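Local atomic coordinates of Poly(Beta-D-mannuronate) lyase (Pseudopedobacter saltans, PDB entry 7O79), a protein that probably cleaves the polysaccharide alginate as a poly(beta-D-mannuronate) lyase of polysaccharide lyase family 6. Residues Gly88-Lys99 with Tyr117-Leu128. Sequence-based numbering, arbitrary orientation.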
ATOM      1  N   GLY A  88       8.056  13.771 -11.493  1.00 29.63           N
ATOM      2  CA  GLY A  88       9.026  12.980 -10.749  1.00 33.28           C
ATOM      3  C   GLY A  88       8.510  12.568  -9.385  1.00 26.40           C
ATOM      4  O   GLY A  88       7.459  11.952  -9.280  1.00 26.00           O
ATOM      5  N   SER A  89       9.278  12.887  -8.341  1.00 27.42           N
ATOM      6  CA  SER A  89       8.923  12.562  -6.965  1.00 24.80           C
ATOM      7  C   SER A  89       9.598  13.558  -6.036  1.00 25.09           C
ATOM      8  O   SER A  89      10.706  14.036  -6.312  1.00 25.47           O
ATOM      9  CB  SER A  89       9.336  11.128  -6.590  1.00 27.80           C
ATOM     10  OG  SER A  89       8.999  10.842  -5.231  1.00 25.95           O
ATOM     11  N   VAL A  90       8.930  13.886  -4.933  1.00 24.43           N
ATOM     12  CA  VAL A  90       9.552  14.808  -3.981  1.00 25.69           C
ATOM     13  C   VAL A  90      10.793  14.170  -3.363  1.00 24.00           C
ATOM     14  O   VAL A  90      11.856  14.794  -3.267  1.00 27.25           O
ATOM     15  CB  VAL A  90       8.540  15.234  -2.907  1.00 23.43           C
ATOM     16  CG1 VAL A  90       9.213  16.041  -1.831  1.00 24.82           C
ATOM     17  CG2 VAL A  90       7.401  16.024  -3.548  1.00 24.96           C
ATOM     18  N   ILE A  91      10.679  12.921  -2.936  1.00 21.94           N
ATOM     19  CA  ILE A  91      11.784  12.181  -2.341  1.00 25.10           C
ATOM     20  C   ILE A  91      11.987  10.916  -3.160  1.00 23.93           C
ATOM     21  O   ILE A  91      11.012  10.247  -3.529  1.00 25.64           O
ATOM     22  CB  ILE A  91      11.495  11.847  -0.863  1.00 24.95           C
ATOM     23  CG1 ILE A  91      11.548  13.123  -0.022  1.00 25.24           C
ATOM     24  CG2 ILE A  91      12.520  10.832  -0.345  1.00 25.20           C
ATOM     25  CD1 ILE A  91      10.840  13.019   1.281  1.00 28.65           C
ATOM     26  N   GLN A  92      13.240  10.569  -3.440  1.00 22.90           N
ATOM     27  CA  GLN A  92      13.498   9.405  -4.277  1.00 23.29           C
ATOM     28  C   GLN A  92      14.670   8.586  -3.749  1.00 26.65           C
ATOM     29  O   GLN A  92      15.759   9.124  -3.520  1.00 24.76           O
ATOM     30  CB  GLN A  92      13.732   9.825  -5.731  1.00 24.52           C
ATOM     31  CG  GLN A  92      13.724   8.651  -6.694  1.00 29.36           C
ATOM     32  CD  GLN A  92      13.400   9.048  -8.129  1.00 36.25           C
ATOM     33  OE1 GLN A  92      12.679  10.021  -8.375  1.00 35.75           O
ATOM     34  NE2 GLN A  92      13.957   8.308  -9.084  1.00 33.06           N
ATOM     35  N   PHE A  93      14.432   7.282  -3.545  1.00 25.26           N
ATOM     36  CA  PHE A  93      15.467   6.332  -3.120  1.00 25.14           C
ATOM     37  C   PHE A  93      16.017   5.674  -4.379  1.00 23.65           C
ATOM     38  O   PHE A  93      15.404   4.748  -4.915  1.00 26.98           O
ATOM     39  CB  PHE A  93      14.904   5.273  -2.171  1.00 23.08           C
ATOM     40  CG  PHE A  93      14.497   5.799  -0.798  1.00 26.13           C
ATOM     41  CD1 PHE A  93      13.244   6.363  -0.596  1.00 25.63           C
ATOM     42  CD2 PHE A  93      15.360   5.690   0.291  1.00 24.56           C
ATOM     43  CE1 PHE A  93      12.860   6.839   0.663  1.00 25.71           C
ATOM     44  CE2 PHE A  93      14.981   6.158   1.565  1.00 23.41           C
ATOM     45  CZ  PHE A  93      13.736   6.721   1.753  1.00 23.59           C
ATOM     46  N   ASN A  94      17.185   6.129  -4.843  1.00 22.40           N
ATOM     47  CA  ASN A  94      17.794   5.596  -6.059  1.00 24.99           C
ATOM     48  C   ASN A  94      18.933   4.622  -5.789  1.00 26.96           C
ATOM     49  O   ASN A  94      19.599   4.199  -6.736  1.00 23.89           O
ATOM     50  CB  ASN A  94      18.319   6.727  -6.952  1.00 26.02           C
ATOM     51  CG  ASN A  94      17.206   7.488  -7.626  1.00 31.36           C
ATOM     52  OD1 ASN A  94      16.286   6.887  -8.182  1.00 25.92           O
ATOM     53  ND2 ASN A  94      17.290   8.823  -7.598  1.00 28.64           N
ATOM     54  N   SER A  95      19.169   4.257  -4.534  1.00 23.94           N
ATOM     55  CA  SER A  95      20.330   3.448  -4.170  1.00 23.60           C
ATOM     56  C   SER A  95      19.874   2.445  -3.115  1.00 21.67           C
ATOM     57  O   SER A  95      18.682   2.156  -2.994  1.00 19.91           O
ATOM     58  CB  SER A  95      21.482   4.349  -3.702  1.00 21.38           C
ATOM     59  OG  SER A  95      22.698   3.634  -3.638  1.00 24.65           O
ATOM     60  N   ASP A  96      20.815   1.910  -2.331  1.00 23.02           N
ATOM     61  CA  ASP A  96      20.519   0.844  -1.382  1.00 23.67           C
ATOM     62  C   ASP A  96      20.851   1.253   0.044  1.00 24.31           C
ATOM     63  O   ASP A  96      21.762   2.044   0.285  1.00 23.89           O
ATOM     64  CB  ASP A  96      21.274  -0.463  -1.684  1.00 23.72           C
ATOM     65  CG  ASP A  96      21.176  -0.893  -3.135  1.00 25.44           C
ATOM     66  OD1 ASP A  96      20.122  -0.663  -3.777  1.00 21.61           O
ATOM     67  OD2 ASP A  96      22.137  -1.531  -3.604  1.00 28.34           O
ATOM     68  N   TYR A  97      20.079   0.705   0.986  1.00 22.58           N
ATOM     69  CA  TYR A  97      20.353   0.856   2.414  1.00 23.37           C
ATOM     70  C   TYR A  97      20.424   2.322   2.831  1.00 23.23           C
ATOM     71  O   TYR A  97      21.295   2.721   3.607  1.00 21.81           O
ATOM     72  CB  TYR A  97      21.636   0.111   2.809  1.00 23.62           C
ATOM     73  CG  TYR A  97      21.410  -1.368   3.041  1.00 23.22           C
ATOM     74  CD1 TYR A  97      20.776  -1.811   4.198  1.00 26.87           C
ATOM     75  CD2 TYR A  97      21.839  -2.319   2.117  1.00 26.25           C
ATOM     76  CE1 TYR A  97      20.564  -3.161   4.428  1.00 23.81           C
ATOM     77  CE2 TYR A  97      21.634  -3.672   2.334  1.00 22.46           C
ATOM     78  CZ  TYR A  97      21.002  -4.084   3.506  1.00 25.11           C
ATOM     79  OH  TYR A  97      20.775  -5.421   3.757  1.00 25.89           O
ATOM     80  N   CYS A  98      19.520   3.138   2.303  1.00 19.33           N
ATOM     81  CA  CYS A  98      19.369   4.502   2.795  1.00 21.79           C
ATOM     82  C   CYS A  98      18.159   4.592   3.720  1.00 23.74           C
ATOM     83  O   CYS A  98      17.315   3.694   3.762  1.00 23.62           O
ATOM     84  CB  CYS A  98      19.243   5.498   1.640  1.00 23.16           C
ATOM     85  SG  CYS A  98      20.710   5.544   0.585  1.00 23.38           S
ATOM     86  N   LYS A  99      18.091   5.693   4.476  1.00 20.18           N
ATOM     87  CA  LYS A  99      17.027   5.880   5.446  1.00 24.44           C
ATOM     88  C   LYS A  99      16.551   7.320   5.454  1.00 22.70           C
ATOM     89  O   LYS A  99      17.361   8.246   5.501  1.00 22.93           O
ATOM     90  CB  LYS A  99      17.478   5.481   6.862  1.00 24.33           C
ATOM     91  CG  LYS A  99      16.348   5.618   7.908  1.00 26.57           C
ATOM     92  CD  LYS A  99      16.717   4.981   9.259  1.00 31.11           C
ATOM     93  CE  LYS A  99      18.141   5.320   9.681  1.00 36.45           C
ATOM     94  NZ  LYS A  99      18.280   5.544  11.151  1.00 40.22           N
ATOM     95  N   TYR A 117       3.072  13.746  -9.676  1.00 27.34           N
ATOM     96  CA  TYR A 117       4.354  13.266  -9.162  1.00 24.77           C
ATOM     97  C   TYR A 117       4.140  12.497  -7.857  1.00 26.28           C
ATOM     98  O   TYR A 117       3.163  12.734  -7.129  1.00 23.88           O
ATOM     99  CB  TYR A 117       5.350  14.416  -8.948  1.00 27.80           C
ATOM    100  CG  TYR A 117       4.863  15.634  -8.162  1.00 26.24           C
ATOM    101  CD1 TYR A 117       4.992  15.687  -6.777  1.00 27.30           C
ATOM    102  CD2 TYR A 117       4.368  16.762  -8.810  1.00 26.75           C
ATOM    103  CE1 TYR A 117       4.582  16.797  -6.051  1.00 25.04           C
ATOM    104  CE2 TYR A 117       3.964  17.889  -8.090  1.00 29.95           C
ATOM    105  CZ  TYR A 117       4.080  17.902  -6.708  1.00 29.21           C
ATOM    106  OH  TYR A 117       3.693  19.009  -5.966  1.00 25.54           O
ATOM    107  N   TYR A 118       5.046  11.559  -7.581  1.00 25.54           N
ATOM    108  CA  TYR A 118       4.991  10.868  -6.298  1.00 24.27           C
ATOM    109  C   TYR A 118       5.442  11.801  -5.181  1.00 24.39           C
ATOM    110  O   TYR A 118       6.088  12.823  -5.411  1.00 25.25           O
ATOM    111  CB  TYR A 118       5.912   9.650  -6.255  1.00 22.50           C
ATOM    112  CG  TYR A 118       5.700   8.562  -7.264  1.00 24.49           C
ATOM    113  CD1 TYR A 118       6.342   8.599  -8.492  1.00 23.39           C
ATOM    114  CD2 TYR A 118       4.896   7.461  -6.970  1.00 24.12           C
ATOM    115  CE1 TYR A 118       6.170   7.586  -9.418  1.00 23.67           C
ATOM    116  CE2 TYR A 118       4.718   6.438  -7.894  1.00 22.26           C
ATOM    117  CZ  TYR A 118       5.356   6.503  -9.111  1.00 24.96           C
ATOM    118  OH  TYR A 118       5.189   5.482 -10.036  1.00 26.24           O
ATOM    119  N   TRP A 119       5.141  11.414  -3.945  1.00 23.26           N
ATOM    120  CA  TRP A 119       5.820  12.083  -2.846  1.00 23.19           C
ATOM    121  C   TRP A 119       7.051  11.301  -2.401  1.00 25.05           C
ATOM    122  O   TRP A 119       8.096  11.901  -2.119  1.00 22.96           O
ATOM    123  CB  TRP A 119       4.843  12.328  -1.694  1.00 24.10           C
ATOM    124  CG  TRP A 119       4.091  13.630  -1.901  1.00 25.09           C
ATOM    125  CD1 TRP A 119       4.037  14.363  -3.050  1.00 25.94           C
ATOM    126  CD2 TRP A 119       3.297  14.330  -0.943  1.00 23.37           C
ATOM    127  NE1 TRP A 119       3.264  15.479  -2.867  1.00 24.56           N
ATOM    128  CE2 TRP A 119       2.793  15.481  -1.579  1.00 25.92           C
ATOM    129  CE3 TRP A 119       2.959  14.093   0.392  1.00 25.51           C
ATOM    130  CZ2 TRP A 119       1.979  16.403  -0.926  1.00 24.88           C
ATOM    131  CZ3 TRP A 119       2.135  15.008   1.042  1.00 26.88           C
ATOM    132  CH2 TRP A 119       1.664  16.154   0.381  1.00 26.52           C
ATOM    133  N   VAL A 120       6.983   9.968  -2.412  1.00 21.41           N
ATOM    134  CA  VAL A 120       8.136   9.131  -2.101  1.00 20.26           C
ATOM    135  C   VAL A 120       8.164   7.996  -3.113  1.00 22.36           C
ATOM    136  O   VAL A 120       7.171   7.277  -3.271  1.00 21.55           O
ATOM    137  CB  VAL A 120       8.077   8.564  -0.658  1.00 19.25           C
ATOM    138  CG1 VAL A 120       9.287   7.702  -0.382  1.00 23.59           C
ATOM    139  CG2 VAL A 120       7.967   9.686   0.376  1.00 23.29           C
ATOM    140  N   LEU A 121       9.295   7.817  -3.789  1.00 19.12           N
ATOM    141  CA  LEU A 121       9.437   6.761  -4.778  1.00 22.81           C
ATOM    142  C   LEU A 121      10.647   5.906  -4.450  1.00 24.11           C
ATOM    143  O   LEU A 121      11.757   6.427  -4.292  1.00 24.82           O
ATOM    144  CB  LEU A 121       9.561   7.330  -6.199  1.00 23.44           C
ATOM    145  CG  LEU A 121       9.775   6.247  -7.260  1.00 24.48           C
ATOM    146  CD1 LEU A 121       8.594   5.306  -7.358  1.00 21.26           C
ATOM    147  CD2 LEU A 121      10.097   6.855  -8.636  1.00 26.11           C
ATOM    148  N   PHE A 122      10.434   4.596  -4.341  1.00 22.61           N
ATOM    149  CA  PHE A 122      11.528   3.660  -4.105  1.00 22.52           C
ATOM    150  C   PHE A 122      12.013   3.063  -5.419  1.00 23.72           C
ATOM    151  O   PHE A 122      11.215   2.535  -6.202  1.00 23.20           O
ATOM    152  CB  PHE A 122      11.096   2.548  -3.152  1.00 22.49           C
ATOM    153  CG  PHE A 122      10.922   3.016  -1.753  1.00 23.46           C
ATOM    154  CD1 PHE A 122      11.994   2.980  -0.879  1.00 23.30           C
ATOM    155  CD2 PHE A 122       9.696   3.492  -1.299  1.00 24.01           C
ATOM    156  CE1 PHE A 122      11.855   3.409   0.431  1.00 23.15           C
ATOM    157  CE2 PHE A 122       9.559   3.923   0.023  1.00 22.60           C
ATOM    158  CZ  PHE A 122      10.638   3.891   0.875  1.00 21.17           C
ATOM    159  N   ARG A 123      13.323   3.113  -5.627  1.00 22.42           N
ATOM    160  CA  ARG A 123      13.931   2.639  -6.857  1.00 24.64           C
ATOM    161  C   ARG A 123      15.324   2.074  -6.553  1.00 24.22           C
ATOM    162  O   ARG A 123      16.326   2.440  -7.170  1.00 25.81           O
ATOM    163  CB  ARG A 123      13.963   3.788  -7.864  1.00 28.91           C
ATOM    164  CG  ARG A 123      14.275   3.400  -9.249  1.00 33.98           C
ATOM    165  CD  ARG A 123      14.203   4.648 -10.120  1.00 42.57           C
ATOM    166  NE  ARG A 123      15.064   4.525 -11.289  1.00 47.45           N
ATOM    167  CZ  ARG A 123      16.386   4.343 -11.240  1.00 49.19           C
ATOM    168  NH1 ARG A 123      17.036   4.278 -10.072  1.00 40.23           N
ATOM    169  NH2 ARG A 123      17.069   4.243 -12.373  1.00 56.53           N
ATOM    170  N   GLY A 124      15.384   1.170  -5.583  1.00 25.09           N
ATOM    171  CA  GLY A 124      16.616   0.624  -5.041  1.00 22.18           C
ATOM    172  C   GLY A 124      16.250  -0.290  -3.889  1.00 23.97           C
ATOM    173  O   GLY A 124      15.070  -0.476  -3.570  1.00 21.46           O
ATOM    174  N   ASN A 125      17.268  -0.859  -3.246  1.00 20.54           N
ATOM    175  CA  ASN A 125      17.021  -1.981  -2.346  1.00 21.95           C
ATOM    176  C   ASN A 125      17.316  -1.697  -0.878  1.00 23.11           C
ATOM    177  O   ASN A 125      18.183  -0.897  -0.523  1.00 25.38           O
ATOM    178  CB  ASN A 125      17.801  -3.222  -2.792  1.00 22.79           C
ATOM    179  CG  ASN A 125      17.601  -3.521  -4.253  1.00 27.02           C
ATOM    180  OD1 ASN A 125      16.516  -3.955  -4.667  1.00 24.78           O
ATOM    181  ND2 ASN A 125      18.637  -3.309  -5.048  1.00 26.53           N
ATOM    182  N   ASN A 126      16.570  -2.384  -0.021  1.00 22.41           N
ATOM    183  CA  ASN A 126      16.809  -2.355   1.421  1.00 24.70           C
ATOM    184  C   ASN A 126      16.755  -0.945   2.011  1.00 20.99           C
ATOM    185  O   ASN A 126      17.479  -0.624   2.949  1.00 23.00           O
ATOM    186  CB  ASN A 126      18.133  -3.047   1.760  1.00 21.50           C
ATOM    187  CG  ASN A 126      18.240  -4.411   1.127  1.00 25.57           C
ATOM    188  OD1 ASN A 126      18.600  -4.547  -0.042  1.00 26.00           O
ATOM    189  ND2 ASN A 126      17.881  -5.430   1.882  1.00 22.03           N
ATOM    190  N   ASN A 127      15.867  -0.108   1.497  1.00 20.80           N
ATOM    191  CA  ASN A 127      15.706   1.232   2.040  1.00 22.47           C
ATOM    192  C   ASN A 127      14.618   1.280   3.120  1.00 22.57           C
ATOM    193  O   ASN A 127      13.712   0.443   3.175  1.00 21.16           O
ATOM    194  CB  ASN A 127      15.399   2.231   0.922  1.00 19.51           C
ATOM    195  CG  ASN A 127      16.490   2.263  -0.154  1.00 22.70           C
ATOM    196  OD1 ASN A 127      17.572   2.816   0.066  1.00 18.72           O
ATOM    197  ND2 ASN A 127      16.207   1.672  -1.319  1.00 21.04           N
ATOM    198  N   LEU A 128      14.721   2.287   3.986  1.00 23.23           N
ATOM    199  CA  LEU A 128      13.849   2.429   5.145  1.00 23.02           C
ATOM    200  C   LEU A 128      13.330   3.855   5.260  1.00 22.71           C
ATOM    201  O   LEU A 128      14.106   4.808   5.168  1.00 21.44           O
ATOM    202  CB  LEU A 128      14.590   2.039   6.425  1.00 23.48           C
ATOM    203  CG  LEU A 128      13.828   2.191   7.744  1.00 23.80           C
ATOM    204  CD1 LEU A 128      12.527   1.408   7.753  1.00 24.48           C
ATOM    205  CD2 LEU A 128      14.725   1.715   8.872  1.00 25.70           C
TER
HETATM  206  O   HOH W   1      18.967   1.651  -7.740  1.00 28.91           O
HETATM  207  O   HOH W   2      18.243   4.742  -1.869  1.00 21.78           O
HETATM  208  O   HOH W   3      18.103   1.325   5.245  1.00 27.91           O
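Phe-93 and Phe-122 stack on successive coils of a right-handed parallel beta-helix, the fold of family 6 polysaccharide lyases, where 88-99 and 117-128 run in register, each through a strand and a turn. Backbone bonds carry the strand part: Phe-93 N donates to Leu-121 O at 2.9 Å, and Ile-91 O takes Leu-121 N on one face of its carbonyl plane and Ser-89 OG, of its own segment, on the other. The rings of Phe-93 and Phe-122 form an offset stack in the helix interior, nearly parallel (8°) with centroids 4.5 Å apart; with CG anti to the carbonyl carbon in both (chi1 -69° and -71°), the two in-register side chains lie side by side and point the same way. Phe-68 stacks on Phe-93 too, extending an aromatic ladder, while Val-120 CG1 meets the edge of the Phe-93 ring, 3.8 Å from Phe-93 CE1. A serine in place of Phe-93 would probably open a gap beside Phe-122 and interrupt this ladder. On the Gln-92 side, its amide donates to Asn-94 OD1 in the carbonyl plane on a lone pair, and Leu-121 CD2 lies alongside. At the turn, Asp-96 OD1 accepts Asn-125 N at 2.9 Å, on its anti side and tilted out of the carboxylate plane, and a weak bond from Asn-125 ND2; the other end of that amide, OD1, is held by Arg-152 N. Over the face of the Tyr-97 ring sits Asn-126 CB, a CH-pi contact 3.4 Å from the centroid. Buried Asn-127 spans the opposing turn with both ends of its amide: ND2 donates to Ser-95 O at 3.0 Å, practically in the amide plane, while OD1 accepts Cys-98 N at 3.0 Å and a water that in turn accepts from Ser-95 N.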